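Local coordinates for EvdO2 (Micromonospora carbonacea, PDB 4XAB), which probably catalyses an oxidative cyclization in orthosomycin antibiotic biosynthesis, as a metal-dependent oxygenase of the phytanoyl-CoA dioxygenase family, at residues G8-D11 with H12-E16; I75-P78 with E79-V82; Q130-A133 with Y134-P137; D190-P193 with T194-V197. All blocks are in the same frame, centred on the assembly; numbering follows the deposited sequence.

Contact 1 (G8-D11 with H12-E16); sequences GTID and HRDRE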
loop_
_atom_site.group_PDB
_atom_site.type_symbol
_atom_site.label_atom_id
_atom_site.label_comp_id
_atom_site.label_asym_id
_atom_site.label_seq_id
_atom_site.Cartn_x
_atom_site.Cartn_y
_atom_site.Cartn_z
ATOM N N GLY A 8 -10.183 11.101 -12.817
ATOM C CA GLY A 8 -9.641 10.597 -14.057
ATOM C C GLY A 8 -10.364 9.350 -14.526
ATOM O O GLY A 8 -11.307 8.876 -13.878
ATOM N N THR A 9 -9.924 8.827 -15.661
ATOM C CA THR A 9 -10.481 7.592 -16.205
ATOM C C THR A 9 -9.366 6.590 -16.426
ATOM O O THR A 9 -8.196 6.966 -16.416
ATOM C CB THR A 9 -11.216 7.826 -17.544
ATOM O OG1 THR A 9 -10.316 8.409 -18.500
ATOM C CG2 THR A 9 -12.411 8.738 -17.345
ATOM N N ILE A 10 -9.721 5.322 -16.629
ATOM C CA ILE A 10 -8.731 4.363 -17.077
ATOM C C ILE A 10 -9.013 3.938 -18.508
ATOM O O ILE A 10 -10.159 3.963 -18.970
ATOM C CB ILE A 10 -8.658 3.111 -16.176
ATOM C CG1 ILE A 10 -10.019 2.428 -16.066
ATOM C CG2 ILE A 10 -8.117 3.477 -14.787
ATOM C CD1 ILE A 10 -9.945 1.086 -15.347
ATOM N N ASP A 11 -7.952 3.577 -19.222
ATOM C CA ASP A 11 -8.117 3.104 -20.583
ATOM C C ASP A 11 -7.321 1.830 -20.805
ATOM O O ASP A 11 -6.696 1.306 -19.875
ATOM C CB ASP A 11 -7.717 4.181 -21.596
ATOM C CG ASP A 11 -6.332 4.728 -21.365
ATOM O OD1 ASP A 11 -5.466 3.992 -20.838
ATOM O OD2 ASP A 11 -6.107 5.914 -21.721
ATOM N N HIS A 12 -7.372 1.308 -22.027
ATOM C CA HIS A 12 -6.692 0.048 -22.316
ATOM C C HIS A 12 -5.211 0.119 -21.999
ATOM O O HIS A 12 -4.631 -0.840 -21.495
ATOM C CB HIS A 12 -6.877 -0.341 -23.777
ATOM C CG HIS A 12 -6.109 -1.560 -24.173
ATOM N ND1 HIS A 12 -4.856 -1.497 -24.747
ATOM C CD2 HIS A 12 -6.413 -2.877 -24.075
ATOM C CE1 HIS A 12 -4.424 -2.722 -24.990
ATOM N NE2 HIS A 12 -5.351 -3.577 -24.592
ATOM N N ARG A 13 -4.597 1.255 -22.309
ATOM C CA ARG A 13 -3.170 1.438 -22.084
ATOM C C ARG A 13 -2.801 1.280 -20.609
ATOM O O ARG A 13 -1.746 0.729 -20.277
ATOM C CB ARG A 13 -2.738 2.817 -22.591
ATOM C CG ARG A 13 -1.263 3.104 -22.426
ATOM C CD ARG A 13 -0.987 4.592 -22.579
ATOM N NE ARG A 13 -1.774 5.388 -21.639
ATOM C CZ ARG A 13 -1.628 6.695 -21.465
ATOM N NH1 ARG A 13 -0.720 7.357 -22.165
ATOM N NH2 ARG A 13 -2.384 7.337 -20.585
ATOM N N ASP A 14 -3.670 1.771 -19.725
ATOM C CA ASP A 14 -3.435 1.652 -18.281
ATOM C C ASP A 14 -3.381 0.181 -17.888
ATOM O O ASP A 14 -2.483 -0.248 -17.169
ATOM C CB ASP A 14 -4.524 2.354 -17.466
ATOM C CG ASP A 14 -4.503 3.859 -17.628
ATOM O OD1 ASP A 14 -3.405 4.454 -17.569
ATOM O OD2 ASP A 14 -5.586 4.443 -17.821
ATOM N N ARG A 15 -4.363 -0.588 -18.352
ATOM C CA ARG A 15 -4.410 -2.002 -18.030
ATOM C C ARG A 15 -3.226 -2.748 -18.633
ATOM O O ARG A 15 -2.655 -3.650 -17.991
ATOM C CB ARG A 15 -5.728 -2.614 -18.519
ATOM C CG ARG A 15 -5.899 -4.078 -18.168
ATOM C CD ARG A 15 -7.150 -4.647 -18.830
ATOM N NE ARG A 15 -7.179 -6.106 -18.777
ATOM C CZ ARG A 15 -6.658 -6.896 -19.711
ATOM N NH1 ARG A 15 -6.062 -6.369 -20.771
ATOM N NH2 ARG A 15 -6.727 -8.214 -19.582
ATOM N N GLU A 16 -2.868 -2.383 -19.859
ATOM C CA GLU A 16 -1.798 -3.053 -20.561
ATOM C C GLU A 16 -0.473 -2.863 -19.828
ATOM O O GLU A 16 0.291 -3.813 -19.650
ATOM C CB GLU A 16 -1.704 -2.547 -21.998
ATOM C CG GLU A 16 -0.543 -3.134 -22.773
ATOM C CD GLU A 16 -0.378 -2.494 -24.141
ATOM O OE1 GLU A 16 -0.720 -1.296 -24.291
ATOM O OE2 GLU A 16 0.096 -3.192 -25.062
HETATM O O HOH W 1 -5.718 6.749 -19.047
#

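Contact 2 (I75-P78 with E79-V82); sequences IIKP and EKYV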
loop_
_atom_site.group_PDB
_atom_site.type_symbol
_atom_site.label_atom_id
_atom_site.label_comp_id
_atom_site.label_asym_id
_atom_site.label_seq_id
_atom_site.Cartn_x
_atom_site.Cartn_y
_atom_site.Cartn_z
ATOM N N ILE A 75 -3.073 1.981 10.413
ATOM C CA ILE A 75 -4.299 1.390 10.924
ATOM C C ILE A 75 -4.807 0.347 9.941
ATOM O O ILE A 75 -5.156 0.673 8.811
ATOM C CB ILE A 75 -5.382 2.459 11.155
ATOM C CG1 ILE A 75 -4.883 3.511 12.150
ATOM C CG2 ILE A 75 -6.662 1.826 11.646
ATOM C CD1 ILE A 75 -5.711 4.774 12.178
ATOM N N ILE A 76 -4.824 -0.914 10.357
ATOM C CA ILE A 76 -5.376 -1.956 9.504
ATOM C C ILE A 76 -6.902 -1.885 9.582
ATOM O O ILE A 76 -7.472 -1.720 10.658
ATOM C CB ILE A 76 -4.868 -3.361 9.899
ATOM C CG1 ILE A 76 -5.460 -4.429 8.977
ATOM C CG2 ILE A 76 -5.182 -3.665 11.351
ATOM C CD1 ILE A 76 -5.167 -4.193 7.509
ATOM N N LYS A 77 -7.550 -1.981 8.426
ATOM C CA LYS A 77 -9.006 -1.893 8.318
ATOM C C LYS A 77 -9.608 -0.682 9.037
ATOM O O LYS A 77 -10.434 -0.837 9.937
ATOM C CB LYS A 77 -9.642 -3.187 8.831
ATOM C CG LYS A 77 -9.360 -4.363 7.928
ATOM C CD LYS A 77 -9.846 -5.681 8.525
ATOM C CE LYS A 77 -9.617 -6.828 7.553
ATOM N NZ LYS A 77 -9.696 -8.161 8.211
ATOM N N PRO A 78 -9.221 0.533 8.614
ATOM C CA PRO A 78 -9.761 1.744 9.242
ATOM C C PRO A 78 -11.272 1.869 9.046
ATOM O O PRO A 78 -11.931 2.619 9.771
ATOM C CB PRO A 78 -9.017 2.871 8.521
ATOM C CG PRO A 78 -8.686 2.281 7.179
ATOM C CD PRO A 78 -8.337 0.858 7.481
ATOM N N GLU A 79 -11.812 1.113 8.091
ATOM C CA GLU A 79 -13.243 1.113 7.831
ATOM C C GLU A 79 -14.044 0.609 9.037
ATOM O O GLU A 79 -15.262 0.770 9.083
ATOM C CB GLU A 79 -13.558 0.265 6.592
ATOM C CG GLU A 79 -13.135 -1.195 6.689
ATOM C CD GLU A 79 -11.753 -1.445 6.104
ATOM O OE1 GLU A 79 -10.929 -0.509 6.101
ATOM O OE2 GLU A 79 -11.493 -2.582 5.656
ATOM N N LYS A 80 -13.365 0.002 10.007
ATOM C CA LYS A 80 -14.005 -0.372 11.268
ATOM C C LYS A 80 -14.383 0.873 12.067
ATOM O O LYS A 80 -15.445 0.932 12.686
ATOM C CB LYS A 80 -13.090 -1.257 12.115
ATOM C CG LYS A 80 -12.800 -2.631 11.546
ATOM C CD LYS A 80 -11.861 -3.394 12.478
ATOM C CE LYS A 80 -11.507 -4.770 11.935
ATOM N NZ LYS A 80 -10.457 -5.431 12.765
ATOM N N TYR A 81 -13.498 1.865 12.049
ATOM C CA TYR A 81 -13.700 3.095 12.803
ATOM C C TYR A 81 -14.438 4.131 11.969
ATOM O O TYR A 81 -15.216 4.926 12.491
ATOM C CB TYR A 81 -12.355 3.652 13.277
ATOM C CG TYR A 81 -11.508 2.635 14.007
ATOM C CD1 TYR A 81 -11.828 2.231 15.299
ATOM C CD2 TYR A 81 -10.391 2.074 13.404
ATOM C CE1 TYR A 81 -11.059 1.296 15.967
ATOM C CE2 TYR A 81 -9.614 1.140 14.065
ATOM C CZ TYR A 81 -9.952 0.754 15.346
ATOM O OH TYR A 81 -9.175 -0.175 16.002
ATOM N N VAL A 82 -14.178 4.126 10.667
ATOM C CA VAL A 82 -14.860 5.026 9.749
ATOM C C VAL A 82 -15.561 4.197 8.681
ATOM O O VAL A 82 -15.026 4.000 7.587
ATOM C CB VAL A 82 -13.887 6.031 9.095
ATOM C CG1 VAL A 82 -14.646 7.062 8.271
ATOM C CG2 VAL A 82 -13.043 6.718 10.154
#

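Contact 3 (Q130-A133 with Y134-P137); sequences QDEA and YMDP. With NI (nickel (II) ion), chain B.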
loop_
_atom_site.group_PDB
_atom_site.type_symbol
_atom_site.label_atom_id
_atom_site.label_comp_id
_atom_site.label_asym_id
_atom_site.label_seq_id
_atom_site.Cartn_x
_atom_site.Cartn_y
_atom_site.Cartn_z
ATOM N N GLN A 130 7.875 -7.948 -1.449
ATOM C CA GLN A 130 6.704 -8.270 -2.249
ATOM C C GLN A 130 5.581 -8.555 -1.275
ATOM O O GLN A 130 5.784 -9.237 -0.264
ATOM C CB GLN A 130 6.960 -9.472 -3.155
ATOM C CG GLN A 130 7.914 -9.188 -4.280
ATOM C CD GLN A 130 8.567 -10.449 -4.775
ATOM O OE1 GLN A 130 9.346 -11.069 -4.051
ATOM N NE2 GLN A 130 8.251 -10.843 -6.005
ATOM N N ASP A 131 4.390 -8.033 -1.559
ATOM C CA ASP A 131 3.298 -8.201 -0.615
ATOM C C ASP A 131 2.980 -9.693 -0.446
ATOM O O ASP A 131 2.586 -10.135 0.634
ATOM C CB ASP A 131 2.059 -7.412 -1.072
ATOM C CG ASP A 131 2.254 -5.911 -0.968
ATOM O OD1 ASP A 131 3.190 -5.472 -0.266
ATOM O OD2 ASP A 131 1.488 -5.166 -1.606
ATOM N N GLU A 132 3.175 -10.475 -1.504
ATOM C CA GLU A 132 2.904 -11.915 -1.413
ATOM C C GLU A 132 3.824 -12.621 -0.400
ATOM O O GLU A 132 3.494 -13.690 0.114
ATOM C CB GLU A 132 3.034 -12.584 -2.787
ATOM C CG GLU A 132 2.515 -14.033 -2.779
ATOM C CD GLU A 132 2.285 -14.588 -4.166
ATOM O OE1 GLU A 132 2.110 -13.795 -5.108
ATOM O OE2 GLU A 132 2.291 -15.830 -4.310
ATOM N N ALA A 133 4.971 -12.026 -0.091
ATOM C CA ALA A 133 5.872 -12.653 0.883
ATOM C C ALA A 133 5.234 -12.775 2.265
ATOM O O ALA A 133 5.671 -13.580 3.095
ATOM C CB ALA A 133 7.187 -11.867 0.969
ATOM N N TYR A 134 4.204 -11.971 2.508
ATOM C CA TYR A 134 3.459 -12.009 3.765
ATOM C C TYR A 134 2.364 -13.068 3.767
ATOM O O TYR A 134 1.718 -13.291 4.786
ATOM C CB TYR A 134 2.817 -10.646 4.056
ATOM C CG TYR A 134 3.794 -9.569 4.486
ATOM C CD1 TYR A 134 4.147 -9.421 5.821
ATOM C CD2 TYR A 134 4.356 -8.712 3.559
ATOM C CE1 TYR A 134 5.046 -8.430 6.218
ATOM C CE2 TYR A 134 5.259 -7.730 3.940
ATOM C CZ TYR A 134 5.597 -7.597 5.280
ATOM O OH TYR A 134 6.489 -6.611 5.678
ATOM N N MET A 135 2.142 -13.708 2.628
ATOM C CA MET A 135 0.980 -14.574 2.494
ATOM C C MET A 135 1.323 -16.051 2.594
ATOM O O MET A 135 2.433 -16.455 2.269
ATOM C CB MET A 135 0.281 -14.281 1.176
ATOM C CG MET A 135 -0.193 -12.851 1.114
ATOM S SD MET A 135 -0.836 -12.492 -0.523
ATOM C CE MET A 135 -2.398 -13.338 -0.486
ATOM N N ASP A 136 0.342 -16.841 3.027
ATOM C CA ASP A 136 0.482 -18.288 3.191
ATOM C C ASP A 136 0.764 -18.961 1.847
ATOM O O ASP A 136 -0.048 -18.868 0.936
ATOM C CB ASP A 136 -0.806 -18.830 3.813
ATOM C CG ASP A 136 -0.700 -20.261 4.273
ATOM O OD1 ASP A 136 0.102 -21.039 3.720
ATOM O OD2 ASP A 136 -1.465 -20.599 5.191
ATOM N N PRO A 137 1.913 -19.648 1.719
ATOM C CA PRO A 137 2.264 -20.231 0.412
ATOM C C PRO A 137 1.368 -21.397 0.021
ATOM O O PRO A 137 1.412 -21.880 -1.122
ATOM C CB PRO A 137 3.713 -20.698 0.612
ATOM C CG PRO A 137 3.842 -20.894 2.107
ATOM C CD PRO A 137 2.978 -19.837 2.722
HETATM NI NI NI B . 3.757 -3.573 0.286
HETATM O O HOH W 2 1.969 -2.860 -0.295
#

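Contact 4 (D190-P193 with T194-V197); sequences DVDP and TSAV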
loop_
_atom_site.group_PDB
_atom_site.type_symbol
_atom_site.label_atom_id
_atom_site.label_comp_id
_atom_site.label_asym_id
_atom_site.label_seq_id
_atom_site.Cartn_x
_atom_site.Cartn_y
_atom_site.Cartn_z
ATOM N N ASP A 190 17.207 -8.821 -2.579
ATOM C CA ASP A 190 17.381 -9.300 -3.939
ATOM C C ASP A 190 16.680 -8.457 -4.988
ATOM O O ASP A 190 16.127 -8.982 -5.954
ATOM C CB ASP A 190 16.919 -10.761 -4.007
ATOM C CG ASP A 190 17.846 -11.685 -3.229
ATOM O OD1 ASP A 190 19.070 -11.602 -3.452
ATOM O OD2 ASP A 190 17.373 -12.471 -2.377
ATOM N N VAL A 191 16.723 -7.138 -4.799
ATOM C CA VAL A 191 16.276 -6.197 -5.819
ATOM C C VAL A 191 17.421 -5.241 -6.142
ATOM O O VAL A 191 18.069 -4.721 -5.238
ATOM C CB VAL A 191 15.033 -5.377 -5.367
ATOM C CG1 VAL A 191 14.655 -4.340 -6.430
ATOM C CG2 VAL A 191 13.855 -6.297 -5.085
ATOM N N ASP A 192 17.674 -5.026 -7.425
ATOM C CA ASP A 192 18.698 -4.079 -7.853
ATOM C C ASP A 192 18.081 -2.683 -7.941
ATOM O O ASP A 192 17.261 -2.432 -8.816
ATOM C CB ASP A 192 19.279 -4.511 -9.201
ATOM C CG ASP A 192 20.441 -3.647 -9.653
ATOM O OD1 ASP A 192 20.767 -2.643 -8.982
ATOM O OD2 ASP A 192 21.025 -3.979 -10.703
ATOM N N PRO A 193 18.478 -1.778 -7.033
ATOM C CA PRO A 193 17.883 -0.441 -6.949
ATOM C C PRO A 193 18.032 0.369 -8.235
ATOM O O PRO A 193 17.211 1.244 -8.474
ATOM C CB PRO A 193 18.661 0.223 -5.803
ATOM C CG PRO A 193 19.249 -0.904 -5.030
ATOM C CD PRO A 193 19.548 -1.962 -6.041
ATOM N N THR A 194 19.044 0.086 -9.053
ATOM C CA THR A 194 19.208 0.825 -10.303
ATOM C C THR A 194 18.158 0.422 -11.331
ATOM O O THR A 194 18.002 1.086 -12.349
ATOM C CB THR A 194 20.602 0.621 -10.922
ATOM O OG1 THR A 194 20.618 -0.587 -11.698
ATOM C CG2 THR A 194 21.642 0.542 -9.838
ATOM N N SER A 195 17.448 -0.673 -11.063
ATOM C CA SER A 195 16.366 -1.117 -11.939
ATOM C C SER A 195 15.020 -0.538 -11.503
ATOM O O SER A 195 14.021 -0.677 -12.200
ATOM C CB SER A 195 16.293 -2.640 -11.961
ATOM O OG SER A 195 17.552 -3.201 -12.279
ATOM N N ALA A 196 15.008 0.138 -10.363
ATOM C CA ALA A 196 13.763 0.655 -9.801
ATOM C C ALA A 196 13.216 1.856 -10.565
ATOM O O ALA A 196 13.959 2.645 -11.172
ATOM C CB ALA A 196 13.956 1.032 -8.330
ATOM N N VAL A 197 11.900 2.000 -10.504
ATOM C CA VAL A 197 11.214 3.138 -11.088
ATOM C C VAL A 197 10.347 3.800 -10.018
ATOM O O VAL A 197 9.583 3.123 -9.346
ATOM C CB VAL A 197 10.355 2.695 -12.301
ATOM C CG1 VAL A 197 9.520 3.847 -12.788
ATOM C CG2 VAL A 197 11.260 2.177 -13.423
#

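Contact 1 (G8-D11 with H12-E16)
Asp11 and Asp14 exchange backbone and side-chain hydrogen bonds at the start of helix 12-21, a worked example of the capping box. As N-cap residue, Asp11 places its carboxylate over the first turn: CG lies between the backbone N and the carbonyl carbon (chi1 54°), and OD1 accepts the Asp14 N-H at 3.1 Å, met nearly along its own C-O bond. In return Asp14 OD2 takes the N-H of Asp11 at 2.9 Å, on its anti side and 25° out of the carboxylate plane. That same OD2 also accepts a hydrogen bond from a water at 2.6 Å; the water's bond to Asp11 OD2 is weak. The carbonyl of Asp11 is held less firmly, with a weak bond from Arg15 N at 3.4 Å and another weak one from Asp14 N. Beneath the cap, Ile10 packs on Ile97 and Ala100 of helix 89-102, and Asp14 touches Phe101 there. Replacing Asp14 by an alanine would probably leave the Asp11 N-H without its acceptor and the water without its firmer partner. The price of the box is crowding of charge: Asp11 OD1 and Asp14 OD2 stand only 3.1 Å apart. The positive end of the helix dipole, the two N-H donors and the bridging water are likely to offset this repulsion, so that two carboxylates can share one helix end.

Contact 2 (I75-P78 with E79-V82)
Backbone hydrogen bonds between Lys77-Pro78 and Lys80-Val82 wind this segment into a helical turn. Lys80 N reaches Lys77 O at 3.0 Å, almost straight, while Pro78 O is gripped twice: Val82 N approaches in the carbonyl plane at 2.9 Å, and Tyr81 N, equally near, comes from above that plane. Among the polar side chains, Glu79 folds back on its own turn, its chain bent at chi2 (-94°), which lays the carboxylate beside Lys77. There OE2 lies 3.6 Å from Lys77 CG and OE1 3.2 Å from Pro78 CD, while OE2 accepts the N-H of Gly113. A leucine in place of Glu79 would probably leave that N-H without its acceptor and remove one of the ties to strand 110-118. Apolar contact comes from the aliphatic lysine chains, with Lys77 CD 3.9 Å from Lys80 CE, and from Ile75, whose CG2 meets the edge of the Tyr81 ring at CE2, also 3.9 Å away. Tyr81 and Val82 carry the packing to Leu45 of helix 32-45. Two overlapping beta-turns, Pro78 second in the first and Val82 extending the second by its i to i+4 bond, lead the chain off strand 74-76, beside strand 110-118, in a double-stranded beta-helix protein.

Contact 3 (Q130-A133 with Y134-P137)
Asp131, whose carbonyl receives the N-H of Tyr134 at 3.1 Å, holds the nickel ion through its side chain. OD1 binds the metal at 2.1 Å, CG being set beside the backbone N (chi1 -70°). A water coordinates the same ion at 2.0 Å and donates to Asp131 OD2 at 2.7 Å, so one carboxylate oxygen grips the metal while the other steadies a metal-bound ligand. OD2 has a further polar partner in His209, and His129 and His215 add their NE2 atoms to the metal. In the next shell the backbone is coiled into a 3-10 turn. Ala133 N bonds to Gln130 O and Met135 N to Glu132 O, the latter at 2.9 Å. The edge of the Tyr134 ring is turned to the Asp131 carbonyl, whose O lies in the ring plane 3.7 Å from CD2; the Tyr134 hydroxyl is tied to Leu186 N. Met135 brings SD to 3.9 Å from Glu132 CA, while the end of its chain leads off the turn. Further out, Glu132 makes salt bridges to Arg212 and Arg246, and the Gln130 amide is held between Leu172 N and Arg212 O, so that Arg212 is met by both side chains. His129, Asp131 and His215 form the two-histidine, one-carboxylate facial triad of the phytanoyl-CoA dioxygenase family, in which nickel probably stands in for the iron of the working enzyme.

Contact 4 (D190-P193 with T194-V197)
The side chain of Asp192 swings its CG opposite the backbone N (chi1 -175°), which carries the carboxylate forward over the turn, while Thr194 holds OG1 between its own N and carbonyl carbon (chi1 84°), a rotation that turns the hydroxyl toward that carboxylate. Asp192 OD1 then accepts the Thr194 N-H at 3.2 Å, the donor standing well above the carboxylate plane, 56° out of it. The Thr194 hydroxyl lies at 3.4 Å from the same oxygen, at best a weak bond, and its methyl CG2 is equally near to OD1. The side-chain acceptor thus gathers the first N-H after Pro193, which has none of its own to give. This is an Asx turn with proline at its centre, overlaid on a beta-turn in which Ser195 N bonds to Asp192 O at 2.9 Å, and the two together start the short 3-10 segment that precedes strand 197-198. The winding continues one residue on, where Ala196 N bonds to Pro193 O at 3.1 Å. Ala196 CB sits 3.3 Å from that same Pro193 oxygen, and Ser195 CB approaches Asp192 O as closely. Asp192 and Pro193 lie on the protein surface. On the inner side, Ser195 touches Leu163 and Ala196 touches Trp128, while Val197 makes a backbone hydrogen bond with Tyr162.

In the fold
From the N terminus the four contacts run strictly in series along the chain: none nests in another and none crosses. Contact 1 turns the incoming chain into helix 12-21, laid against helix 89-102. Contact 2 takes in the end of strand 74-76 and turns the chain off the sheet toward helix 89-102; its centre is about 29 Å from that of contact 1. Contact 3 curls the loop joining strands 126-127 and 139-149, setting a metal ligand between them. Contact 4, beyond strand 186-187, closes the loop that leads into strand 197-198. Contacts 3 and 4 approach to about 7 Å at their nearest atoms without touching, whereas contacts 2 and 4 lie on opposite sides of the chain's centre.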